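Melanin biosynthesis protein TyrA, putative (Shewanella oneidensis, PDB 2IIZ) binds heme b and, as a member of the dye-decolorizing (DyP-type) peroxidase family, probably uses peroxide to oxidise its substrates. Local coordinates at residues A[226-231]-A[277-282]; A[212-215]-A[219-222]; A[182-187]-A[266-271]. All coordinates share one frame; numbering follows the deposited sequence.

Contact 1: residues A[226-231]-A[277-282]; sequences IKRVNL and FGDGAG. With HEM (protoporphyrin IX containing Fe), chain C.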
loop_
_atom_site.group_PDB
_atom_site.type_symbol
_atom_site.label_atom_id
_atom_site.label_comp_id
_atom_site.label_asym_id
_atom_site.label_seq_id
_atom_site.Cartn_x
_atom_site.Cartn_y
_atom_site.Cartn_z
ATOM N N ILE A 226 -8.467 24.866 13.143
ATOM C CA ILE A 226 -7.596 25.119 14.319
ATOM C C ILE A 226 -8.280 25.977 15.398
ATOM O O ILE A 226 -7.897 25.936 16.585
ATOM C CB ILE A 226 -6.282 25.866 13.880
ATOM C CG1 ILE A 226 -5.574 25.112 12.776
ATOM C CG2 ILE A 226 -5.304 26.026 14.998
ATOM C CD1 ILE A 226 -5.496 23.665 13.003
ATOM N N LYS A 227 -9.266 26.761 14.991
ATOM C CA LYS A 227 -10.013 27.577 15.936
ATOM C C LYS A 227 -10.947 26.648 16.682
ATOM O O LYS A 227 -11.160 26.793 17.877
ATOM C CB LYS A 227 -10.806 28.670 15.194
ATOM C CG LYS A 227 -11.571 29.654 16.099
ATOM C CD LYS A 227 -10.664 30.311 17.121
ATOM C CE LYS A 227 -11.296 31.566 17.699
ATOM N NZ LYS A 227 -10.362 32.301 18.615
ATOM N N ARG A 228 -11.483 25.678 15.947
ATOM C CA ARG A 228 -12.530 24.787 16.436
ATOM C C ARG A 228 -12.007 23.709 17.373
ATOM O O ARG A 228 -12.695 23.298 18.302
ATOM C CB ARG A 228 -13.210 24.107 15.241
ATOM C CG ARG A 228 -14.031 25.037 14.338
ATOM C CD ARG A 228 -15.389 25.326 14.915
ATOM N NE ARG A 228 -15.329 26.453 15.857
ATOM C CZ ARG A 228 -15.666 26.394 17.135
ATOM N NH1 ARG A 228 -16.100 25.273 17.677
ATOM N NH2 ARG A 228 -15.562 27.468 17.881
ATOM N N VAL A 229 -10.794 23.253 17.132
ATOM C CA VAL A 229 -10.212 22.154 17.913
ATOM C C VAL A 229 -9.118 22.584 18.907
ATOM O O VAL A 229 -8.467 21.730 19.517
ATOM C CB VAL A 229 -9.593 21.067 16.989
ATOM C CG1 VAL A 229 -10.632 20.497 16.039
ATOM C CG2 VAL A 229 -8.430 21.646 16.223
ATOM N N ASN A 230 -8.899 23.885 19.065
ATOM C CA ASN A 230 -8.098 24.402 20.172
ATOM C C ASN A 230 -9.049 24.914 21.240
ATOM O O ASN A 230 -9.611 25.995 21.106
ATOM C CB ASN A 230 -7.150 25.528 19.738
ATOM C CG ASN A 230 -6.232 25.985 20.874
ATOM O OD1 ASN A 230 -6.682 26.632 21.836
ATOM N ND2 ASN A 230 -4.943 25.646 20.773
ATOM N N LEU A 231 -9.203 24.111 22.291
ATOM C CA LEU A 231 -10.135 24.363 23.382
ATOM C C LEU A 231 -9.401 24.534 24.710
ATOM O O LEU A 231 -8.250 24.114 24.878
ATOM C CB LEU A 231 -11.113 23.189 23.501
ATOM C CG LEU A 231 -11.806 22.781 22.191
ATOM C CD1 LEU A 231 -12.426 21.385 22.270
ATOM C CD2 LEU A 231 -12.855 23.845 21.819
ATOM N N PHE A 277 -20.809 20.341 15.560
ATOM C CA PHE A 277 -21.843 21.253 16.023
ATOM C C PHE A 277 -21.411 22.713 16.125
ATOM O O PHE A 277 -22.246 23.602 16.092
ATOM C CB PHE A 277 -22.351 20.750 17.360
ATOM C CG PHE A 277 -23.122 19.482 17.243
ATOM C CD1 PHE A 277 -24.455 19.505 16.850
ATOM C CD2 PHE A 277 -22.530 18.269 17.511
ATOM C CE1 PHE A 277 -25.184 18.319 16.733
ATOM C CE2 PHE A 277 -23.248 17.083 17.399
ATOM C CZ PHE A 277 -24.571 17.104 17.010
ATOM N N GLY A 278 -20.116 22.965 16.253
ATOM C CA GLY A 278 -19.596 24.323 16.194
ATOM C C GLY A 278 -19.651 25.049 17.521
ATOM O O GLY A 278 -19.917 24.457 18.577
ATOM N N ASP A 279 -19.403 26.352 17.456
ATOM C CA ASP A 279 -19.169 27.153 18.648
ATOM C C ASP A 279 -20.379 27.557 19.459
ATOM O O ASP A 279 -20.210 28.020 20.582
ATOM C CB ASP A 279 -18.392 28.415 18.285
ATOM C CG ASP A 279 -19.212 29.416 17.521
ATOM O OD1 ASP A 279 -20.370 29.116 17.153
ATOM O OD2 ASP A 279 -18.678 30.519 17.284
ATOM N N GLY A 280 -21.588 27.407 18.924
ATOM C CA GLY A 280 -22.798 27.923 19.634
ATOM C C GLY A 280 -23.522 29.072 18.931
ATOM O O GLY A 280 -24.735 29.250 19.101
ATOM N N ALA A 281 -22.783 29.856 18.145
ATOM C CA ALA A 281 -23.383 30.754 17.155
ATOM C C ALA A 281 -23.288 30.078 15.802
ATOM O O ALA A 281 -23.199 30.751 14.784
ATOM C CB ALA A 281 -22.665 32.096 17.118
ATOM N N GLY A 282 -23.296 28.748 15.792
ATOM C CA GLY A 282 -23.368 27.999 14.558
ATOM C C GLY A 282 -22.173 28.197 13.650
ATOM O O GLY A 282 -22.332 28.226 12.437
HETATM C CHA HEM C . -4.612 20.605 13.898
HETATM C CHB HEM C . -5.695 18.398 9.756
HETATM C CHC HEM C . -9.140 15.880 11.917
HETATM C CHD HEM C . -7.726 17.641 16.149
HETATM C C1A HEM C . -4.628 20.250 12.575
HETATM C C2A HEM C . -3.810 20.844 11.539
HETATM C C3A HEM C . -4.125 20.215 10.392
HETATM C C4A HEM C . -5.129 19.226 10.680
HETATM C CMA HEM C . -3.547 20.471 8.990
HETATM C CAA HEM C . -2.781 21.981 11.750
HETATM C CBA HEM C . -1.372 21.434 12.058
HETATM C CGA HEM C . -1.268 20.969 13.494
HETATM O O1A HEM C . -1.230 19.729 13.746
HETATM O O2A HEM C . -1.217 21.835 14.410
HETATM C C1B HEM C . -6.728 17.544 9.987
HETATM C C2B HEM C . -7.373 16.737 8.973
HETATM C C3B HEM C . -8.336 16.034 9.580
HETATM C C4B HEM C . -8.310 16.384 10.979
HETATM C CMB HEM C . -6.956 16.750 7.484
HETATM C CAB HEM C . -9.332 15.019 8.997
HETATM C CBB HEM C . -9.821 15.169 7.774
HETATM C C1C HEM C . -9.061 16.166 13.244
HETATM C C2C HEM C . -9.961 15.642 14.237
HETATM C C3C HEM C . -9.576 16.127 15.421
HETATM C C4C HEM C . -8.416 16.965 15.187
HETATM C CMC HEM C . -11.129 14.703 13.895
HETATM C CAC HEM C . -10.196 15.885 16.810
HETATM C CBC HEM C . -11.281 15.133 17.039
HETATM C C1D HEM C . -6.748 18.576 15.946
HETATM C C2D HEM C . -6.048 19.260 17.001
HETATM C C3D HEM C . -5.075 20.188 16.298
HETATM C C4D HEM C . -5.292 19.964 14.893
HETATM C CMD HEM C . -6.260 19.084 18.519
HETATM C CAD HEM C . -4.071 21.168 16.925
HETATM C CBD HEM C . -4.723 22.541 16.953
HETATM C CGD HEM C . -3.960 23.523 17.812
HETATM O O1D HEM C . -3.286 24.426 17.227
HETATM O O2D HEM C . -4.034 23.396 19.061
HETATM N NA HEM C . -5.426 19.264 12.024
HETATM N NB HEM C . -7.321 17.306 11.208
HETATM N NC HEM C . -8.119 16.970 13.841
HETATM N ND HEM C . -6.280 19.011 14.721
HETATM FE FE HEM C . -6.918 18.285 12.889
#
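Arg228 reaches across to the 277-282 loop with the flat end of its side chain, and the CB of Asp279 lies over one face of the guanidinium, 3.6 Å from Arg228 CZ. A chain bent at both chi2 and chi3 curls the group toward that loop. Arg228 NH1 comes 3.6 Å from Gly278 C, while NE is hydrogen-bonded to Leu222 O. The carboxylate plane stands 77° from the guanidinium, and Asp279 OD2 is 4.4 Å from Arg228 NH2, too far and too far out of plane for a salt bridge, so any attraction is probably only that of the charges. Asp279 is also engaged locally: OD1 accepts from Ala281 N at 2.7 Å, closing an Asx turn, and OD2 is hydrogen-bonded to Asn283 ND2. The other flank of 226-231 lines the heme pocket of the C-terminal DyP domain, just after the axial ligand His225. Ile226 CD1 packs 3.3 Å from heme CHA, and Val229 CG2 lies 3.5 Å from C2D of a neighbouring pyrrole. With CG anti to the backbone N (chi1 -175°), Asn230 extends ND2 to the heme propionate, donating to O2D over 3.0 Å.

Contact 2: residues A[212-215]-A[219-222]; sequences NIEY and DKPL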
loop_
_atom_site.group_PDB
_atom_site.type_symbol
_atom_site.label_atom_id
_atom_site.label_comp_id
_atom_site.label_asym_id
_atom_site.label_seq_id
_atom_site.Cartn_x
_atom_site.Cartn_y
_atom_site.Cartn_z
ATOM N N ASN A 212 3.322 27.143 6.452
ATOM C CA ASN A 212 2.636 26.610 7.632
ATOM C C ASN A 212 2.670 27.557 8.819
ATOM O O ASN A 212 3.047 27.169 9.914
ATOM C CB ASN A 212 3.235 25.268 8.040
ATOM C CG ASN A 212 2.445 24.586 9.144
ATOM O OD1 ASN A 212 1.208 24.785 9.284
ATOM N ND2 ASN A 212 3.151 23.772 9.945
ATOM N N ILE A 213 2.273 28.799 8.586
ATOM C CA ILE A 213 2.345 29.850 9.599
ATOM C C ILE A 213 0.965 30.031 10.226
ATOM O O ILE A 213 -0.016 30.310 9.535
ATOM C CB ILE A 213 2.835 31.172 8.972
ATOM C CG1 ILE A 213 4.237 30.985 8.396
ATOM C CG2 ILE A 213 2.862 32.300 9.997
ATOM C CD1 ILE A 213 4.536 31.906 7.239
ATOM N N GLU A 214 0.897 29.865 11.543
ATOM C CA GLU A 214 -0.366 29.955 12.252
ATOM C C GLU A 214 -0.897 31.361 12.103
ATOM O O GLU A 214 -0.144 32.310 12.286
ATOM C CB GLU A 214 -0.172 29.599 13.735
ATOM C CG GLU A 214 -1.470 29.568 14.556
ATOM C CD GLU A 214 -1.319 28.952 15.956
ATOM O OE1 GLU A 214 -0.182 28.727 16.428
ATOM O OE2 GLU A 214 -2.366 28.692 16.586
ATOM N N TYR A 215 -2.179 31.503 11.765
ATOM C CA TYR A 215 -2.827 32.829 11.737
ATOM C C TYR A 215 -2.770 33.493 13.102
ATOM O O TYR A 215 -2.717 32.822 14.127
ATOM C CB TYR A 215 -4.312 32.727 11.369
ATOM C CG TYR A 215 -4.667 32.526 9.907
ATOM C CD1 TYR A 215 -3.750 32.033 8.984
ATOM C CD2 TYR A 215 -5.952 32.831 9.456
ATOM C CE1 TYR A 215 -4.117 31.856 7.642
ATOM C CE2 TYR A 215 -6.321 32.654 8.131
ATOM C CZ TYR A 215 -5.407 32.168 7.233
ATOM O OH TYR A 215 -5.788 31.999 5.925
ATOM N N ASP A 219 -7.237 36.976 13.422
ATOM C CA ASP A 219 -7.408 36.635 12.005
ATOM C C ASP A 219 -8.010 35.252 11.752
ATOM O O ASP A 219 -8.593 35.039 10.688
ATOM C CB ASP A 219 -6.071 36.764 11.272
ATOM C CG ASP A 219 -5.526 38.179 11.319
ATOM O OD1 ASP A 219 -6.313 39.130 11.123
ATOM O OD2 ASP A 219 -4.311 38.347 11.553
ATOM N N LYS A 220 -7.866 34.335 12.717
ATOM C CA LYS A 220 -8.468 32.983 12.653
ATOM C C LYS A 220 -9.986 33.073 12.508
ATOM O O LYS A 220 -10.653 33.608 13.414
ATOM C CB LYS A 220 -8.159 32.156 13.922
ATOM C CG LYS A 220 -6.789 31.479 13.979
ATOM C CD LYS A 220 -6.573 30.736 15.308
ATOM C CE LYS A 220 -5.112 30.283 15.478
ATOM N NZ LYS A 220 -4.927 29.226 16.526
ATOM N N PRO A 221 -10.537 32.564 11.382
ATOM C CA PRO A 221 -11.989 32.527 11.249
ATOM C C PRO A 221 -12.617 31.526 12.205
ATOM O O PRO A 221 -12.036 30.470 12.466
ATOM C CB PRO A 221 -12.223 32.110 9.792
ATOM C CG PRO A 221 -10.888 32.092 9.126
ATOM C CD PRO A 221 -9.861 32.009 10.193
ATOM N N LEU A 222 -13.793 31.864 12.722
ATOM C CA LEU A 222 -14.474 31.014 13.700
ATOM C C LEU A 222 -14.849 29.635 13.139
ATOM O O LEU A 222 -15.114 28.708 13.899
ATOM C CB LEU A 222 -15.696 31.732 14.280
ATOM C CG LEU A 222 -15.399 32.645 15.484
ATOM C CD1 LEU A 222 -14.260 33.638 15.214
ATOM C CD2 LEU A 222 -16.666 33.401 15.914
#
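Charge links Glu214 and Lys220: NZ donates to OE2 over 2.6 Å, a salt bridge using the anti lone pair of OE2, on the side away from the other oxygen. Both chains run extended beyond CG, and Glu214 CG, anti to the backbone N (chi1 -176°), carries the carboxylate out to the ammonium, the two side chains meeting at a slant. Glu214 OE1 has a long, weak ion pair with Arg207. Apolar contact continues down the lysine, where Lys220 CG lies 3.8 Å from Tyr215 CB. Lys220 CE makes a van der Waals contact with the backbone, 3.7 Å from Tyr215 O. The Tyr215 ring is met at its edge by backbone, with Asp219 O 3.7 Å from CD2. Pro221, whose side chain stands at about a right angle to that of Tyr215, brings CD within 4.1 Å of CD2. The phenol oxygen is hydrogen-bonded to Asp203, tying this loop between helices 198-205 and 225-228 to the end of the first. Since the Glu214 side chain also comes within about 4 Å of the heme, nearest atoms, the positive charge of Lys220 is likely to offset part of the negative charge that carboxylate and the nearby heme propionate bring together here.

Contact 3: residues A[182-187]-A[266-271]; sequences HVQKYA and DHFEKM. With HEM (protoporphyrin IX containing Fe), chain C.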
loop_
_atom_site.group_PDB
_atom_site.type_symbol
_atom_site.label_atom_id
_atom_site.label_comp_id
_atom_site.label_asym_id
_atom_site.label_seq_id
_atom_site.Cartn_x
_atom_site.Cartn_y
_atom_site.Cartn_z
ATOM N N HIS A 182 -9.037 6.700 19.718
ATOM C CA HIS A 182 -10.179 6.845 18.823
ATOM C C HIS A 182 -9.660 6.930 17.395
ATOM O O HIS A 182 -8.657 7.604 17.121
ATOM C CB HIS A 182 -10.978 8.096 19.141
ATOM C CG HIS A 182 -11.661 8.058 20.476
ATOM N ND1 HIS A 182 -11.105 8.604 21.610
ATOM C CD2 HIS A 182 -12.853 7.539 20.856
ATOM C CE1 HIS A 182 -11.925 8.424 22.634
ATOM N NE2 HIS A 182 -12.993 7.780 22.203
ATOM N N VAL A 183 -10.350 6.246 16.491
ATOM C CA VAL A 183 -9.908 6.137 15.121
ATOM C C VAL A 183 -11.075 6.545 14.214
ATOM O O VAL A 183 -12.208 6.044 14.366
ATOM C CB VAL A 183 -9.450 4.701 14.854
ATOM C CG1 VAL A 183 -8.904 4.544 13.454
ATOM C CG2 VAL A 183 -8.408 4.281 15.895
ATOM N N GLN A 184 -10.797 7.462 13.286
ATOM C CA GLN A 184 -11.759 7.853 12.262
ATOM C C GLN A 184 -11.072 7.719 10.922
ATOM O O GLN A 184 -10.052 8.354 10.696
ATOM C CB GLN A 184 -12.205 9.306 12.439
ATOM C CG GLN A 184 -12.993 9.604 13.706
ATOM C CD GLN A 184 -13.738 10.936 13.606
ATOM O OE1 GLN A 184 -13.169 11.999 13.875
ATOM N NE2 GLN A 184 -15.013 10.881 13.205
ATOM N N LYS A 185 -11.623 6.898 10.040
ATOM C CA LYS A 185 -11.131 6.827 8.670
ATOM C C LYS A 185 -11.825 7.922 7.867
ATOM O O LYS A 185 -13.017 7.796 7.553
ATOM C CB LYS A 185 -11.424 5.464 8.026
ATOM C CG LYS A 185 -10.764 5.308 6.630
ATOM C CD LYS A 185 -10.950 3.922 6.039
ATOM C CE LYS A 185 -12.298 3.764 5.354
ATOM N NZ LYS A 185 -12.411 2.453 4.644
ATOM N N TYR A 186 -11.069 8.985 7.553
ATOM C CA TYR A 186 -11.556 10.127 6.773
ATOM C C TYR A 186 -11.234 9.965 5.281
ATOM O O TYR A 186 -10.064 9.894 4.881
ATOM C CB TYR A 186 -10.964 11.444 7.286
ATOM C CG TYR A 186 -11.605 12.022 8.546
ATOM C CD1 TYR A 186 -12.688 12.864 8.464
ATOM C CD2 TYR A 186 -11.115 11.732 9.801
ATOM C CE1 TYR A 186 -13.287 13.411 9.615
ATOM C CE2 TYR A 186 -11.702 12.267 10.969
ATOM C CZ TYR A 186 -12.787 13.107 10.860
ATOM O OH TYR A 186 -13.377 13.645 11.986
ATOM N N ALA A 187 -12.290 9.908 4.470
ATOM C CA ALA A 187 -12.186 9.870 3.018
ATOM C C ALA A 187 -12.323 11.314 2.503
ATOM O O ALA A 187 -13.390 11.918 2.600
ATOM C CB ALA A 187 -13.278 8.986 2.434
ATOM N N ASP A 266 -12.686 12.166 26.866
ATOM C CA ASP A 266 -13.595 13.280 26.554
ATOM C C ASP A 266 -12.891 14.426 25.801
ATOM O O ASP A 266 -13.549 15.284 25.205
ATOM C CB ASP A 266 -14.418 13.749 27.772
ATOM C CG ASP A 266 -13.604 13.885 29.015
ATOM O OD1 ASP A 266 -12.365 13.872 28.878
ATOM O OD2 ASP A 266 -14.196 14.005 30.124
ATOM N N HIS A 267 -11.564 14.436 25.810
ATOM C CA HIS A 267 -10.821 15.427 25.030
ATOM C C HIS A 267 -11.149 15.349 23.539
ATOM O O HIS A 267 -11.598 16.334 22.953
ATOM C CB HIS A 267 -9.326 15.276 25.262
ATOM C CG HIS A 267 -8.880 15.805 26.582
ATOM N ND1 HIS A 267 -7.556 16.040 26.876
ATOM C CD2 HIS A 267 -9.586 16.153 27.688
ATOM C CE1 HIS A 267 -7.463 16.506 28.110
ATOM N NE2 HIS A 267 -8.679 16.583 28.626
ATOM N N PHE A 268 -10.935 14.185 22.930
ATOM C CA PHE A 268 -11.337 13.965 21.524
ATOM C C PHE A 268 -12.820 14.311 21.309
ATOM O O PHE A 268 -13.173 14.916 20.311
ATOM C CB PHE A 268 -11.079 12.518 21.123
ATOM C CG PHE A 268 -11.819 12.072 19.872
ATOM C CD1 PHE A 268 -11.296 12.309 18.616
ATOM C CD2 PHE A 268 -13.038 11.405 19.964
ATOM C CE1 PHE A 268 -11.977 11.895 17.471
ATOM C CE2 PHE A 268 -13.715 10.993 18.823
ATOM C CZ PHE A 268 -13.180 11.239 17.582
ATOM N N GLU A 269 -13.680 13.931 22.252
ATOM C CA GLU A 269 -15.128 14.122 22.083
ATOM C C GLU A 269 -15.502 15.595 22.032
ATOM O O GLU A 269 -16.175 16.056 21.099
ATOM C CB GLU A 269 -15.923 13.431 23.194
ATOM C CG GLU A 269 -17.410 13.347 22.878
ATOM C CD GLU A 269 -18.246 12.774 24.025
ATOM O OE1 GLU A 269 -17.829 11.773 24.642
ATOM O OE2 GLU A 269 -19.333 13.336 24.303
ATOM N N LYS A 270 -15.063 16.329 23.039
ATOM C CA LYS A 270 -15.240 17.765 23.052
ATOM C C LYS A 270 -14.750 18.427 21.747
ATOM O O LYS A 270 -15.413 19.319 21.218
ATOM C CB LYS A 270 -14.530 18.346 24.273
ATOM C CG LYS A 270 -15.262 18.064 25.592
ATOM C CD LYS A 270 -14.344 18.220 26.800
ATOM C CE LYS A 270 -15.131 18.605 28.081
ATOM N NZ LYS A 270 -16.434 17.888 28.178
HETATM N N MSE A 271 -13.602 17.988 21.231
HETATM C CA MSE A 271 -13.085 18.517 19.955
HETATM C C MSE A 271 -14.017 18.181 18.815
HETATM O O MSE A 271 -14.327 19.036 18.007
HETATM C CB MSE A 271 -11.691 17.971 19.631
HETATM C CG MSE A 271 -10.588 18.686 20.371
HETATM SE SE MSE A 271 -8.944 17.659 20.453
HETATM C CE MSE A 271 -7.894 18.838 21.403
HETATM C CHA HEM C . -4.612 20.605 13.898
HETATM C CHB HEM C . -5.695 18.398 9.756
HETATM C CHC HEM C . -9.140 15.880 11.917
HETATM C CHD HEM C . -7.726 17.641 16.149
HETATM C C1A HEM C . -4.628 20.250 12.575
HETATM C C2A HEM C . -3.810 20.844 11.539
HETATM C C3A HEM C . -4.125 20.215 10.392
HETATM C C4A HEM C . -5.129 19.226 10.680
HETATM C CMA HEM C . -3.547 20.471 8.990
HETATM C CAA HEM C . -2.781 21.981 11.750
HETATM C CBA HEM C . -1.372 21.434 12.058
HETATM C CGA HEM C . -1.268 20.969 13.494
HETATM O O1A HEM C . -1.230 19.729 13.746
HETATM O O2A HEM C . -1.217 21.835 14.410
HETATM C C1B HEM C . -6.728 17.544 9.987
HETATM C C2B HEM C . -7.373 16.737 8.973
HETATM C C3B HEM C . -8.336 16.034 9.580
HETATM C C4B HEM C . -8.310 16.384 10.979
HETATM C CMB HEM C . -6.956 16.750 7.484
HETATM C CAB HEM C . -9.332 15.019 8.997
HETATM C CBB HEM C . -9.821 15.169 7.774
HETATM C C1C HEM C . -9.061 16.166 13.244
HETATM C C2C HEM C . -9.961 15.642 14.237
HETATM C C3C HEM C . -9.576 16.127 15.421
HETATM C C4C HEM C . -8.416 16.965 15.187
HETATM C CMC HEM C . -11.129 14.703 13.895
HETATM C CAC HEM C . -10.196 15.885 16.810
HETATM C CBC HEM C . -11.281 15.133 17.039
HETATM C C1D HEM C . -6.748 18.576 15.946
HETATM C C2D HEM C . -6.048 19.260 17.001
HETATM C C3D HEM C . -5.075 20.188 16.298
HETATM C C4D HEM C . -5.292 19.964 14.893
HETATM C CMD HEM C . -6.260 19.084 18.519
HETATM C CAD HEM C . -4.071 21.168 16.925
HETATM C CBD HEM C . -4.723 22.541 16.953
HETATM C CGD HEM C . -3.960 23.523 17.812
HETATM O O1D HEM C . -3.286 24.426 17.227
HETATM O O2D HEM C . -4.034 23.396 19.061
HETATM N NA HEM C . -5.426 19.264 12.024
HETATM N NB HEM C . -7.321 17.306 11.208
HETATM N NC HEM C . -8.119 16.970 13.841
HETATM N ND HEM C . -6.280 19.011 14.721
HETATM FE FE HEM C . -6.918 18.285 12.889
#
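The His182 and Phe268 rings form an offset stack, planes 10° apart and centroids 4.6 Å from each other. His182 CB sits over the middle of the phenylalanine face, 3.9 Å from its centroid, a CH-pi contact, while Phe268 CD2 lies off-centre over one face of the imidazole. At the phenylalanine edge Gln184 OE1 comes 3.8 Å from CZ, its amide turned 88° from the ring. The Tyr186 ring has the heme B vinyl over one face, CG being 3.8 Å from HEM CAB. His182, Gln184 and Tyr186 come from the strand 179-188, lying between 254-262 and 291-301 in the antiparallel sheet, and Phe268 from the helix 266-276 that packs on it, as in the ferredoxin-like domains of DyP peroxidases. The three strand residues, alternate in sequence, point toward the helix; Val183 points away. Phe268 CG is anti to the backbone N (chi1 163°), which sends the ring across to the strand, and its CD1 comes 3.2 Å from the heme vinyl CBC. Tyr186 OH donates to Gln184 OE1 over 2.5 Å, approaching from above the carbonyl plane and not along a lone pair, and the same hydroxyl is 3.1 Å from HEM CMC. With a phenylalanine in place of Tyr186 the hydroxyl is gone, and Gln184 OE1 would probably be left without this donor and its amide set free to turn. One helical turn beyond Phe268, Met271, present as selenomethionine, stretches out an extended chain to place CE 3.3 Å from the heme methyl CMD.

In the fold
From the N terminus, the strand 179-188 comes first and opens contact 3. Contact 2 then closes a short loop between 212-215 and 219-222, nested wholly inside the span of contact 3. Helix 225-228 follows at once and opens contact 1, in series after contact 2. The chain next forms the strands 238-249 and 254-262 before 266-271, on helix 266-276, closes contact 3, and the loop after this helix closes contact 1, so contacts 1 and 3 cross. Contacts 1 and 2 touch, Ile226 packing on Lys220, and 1 and 3 touch where Met271 meets Val229. Contacts 1 and 3 both reach the heme, tying sheet, covering helix and axial-ligand helix around it.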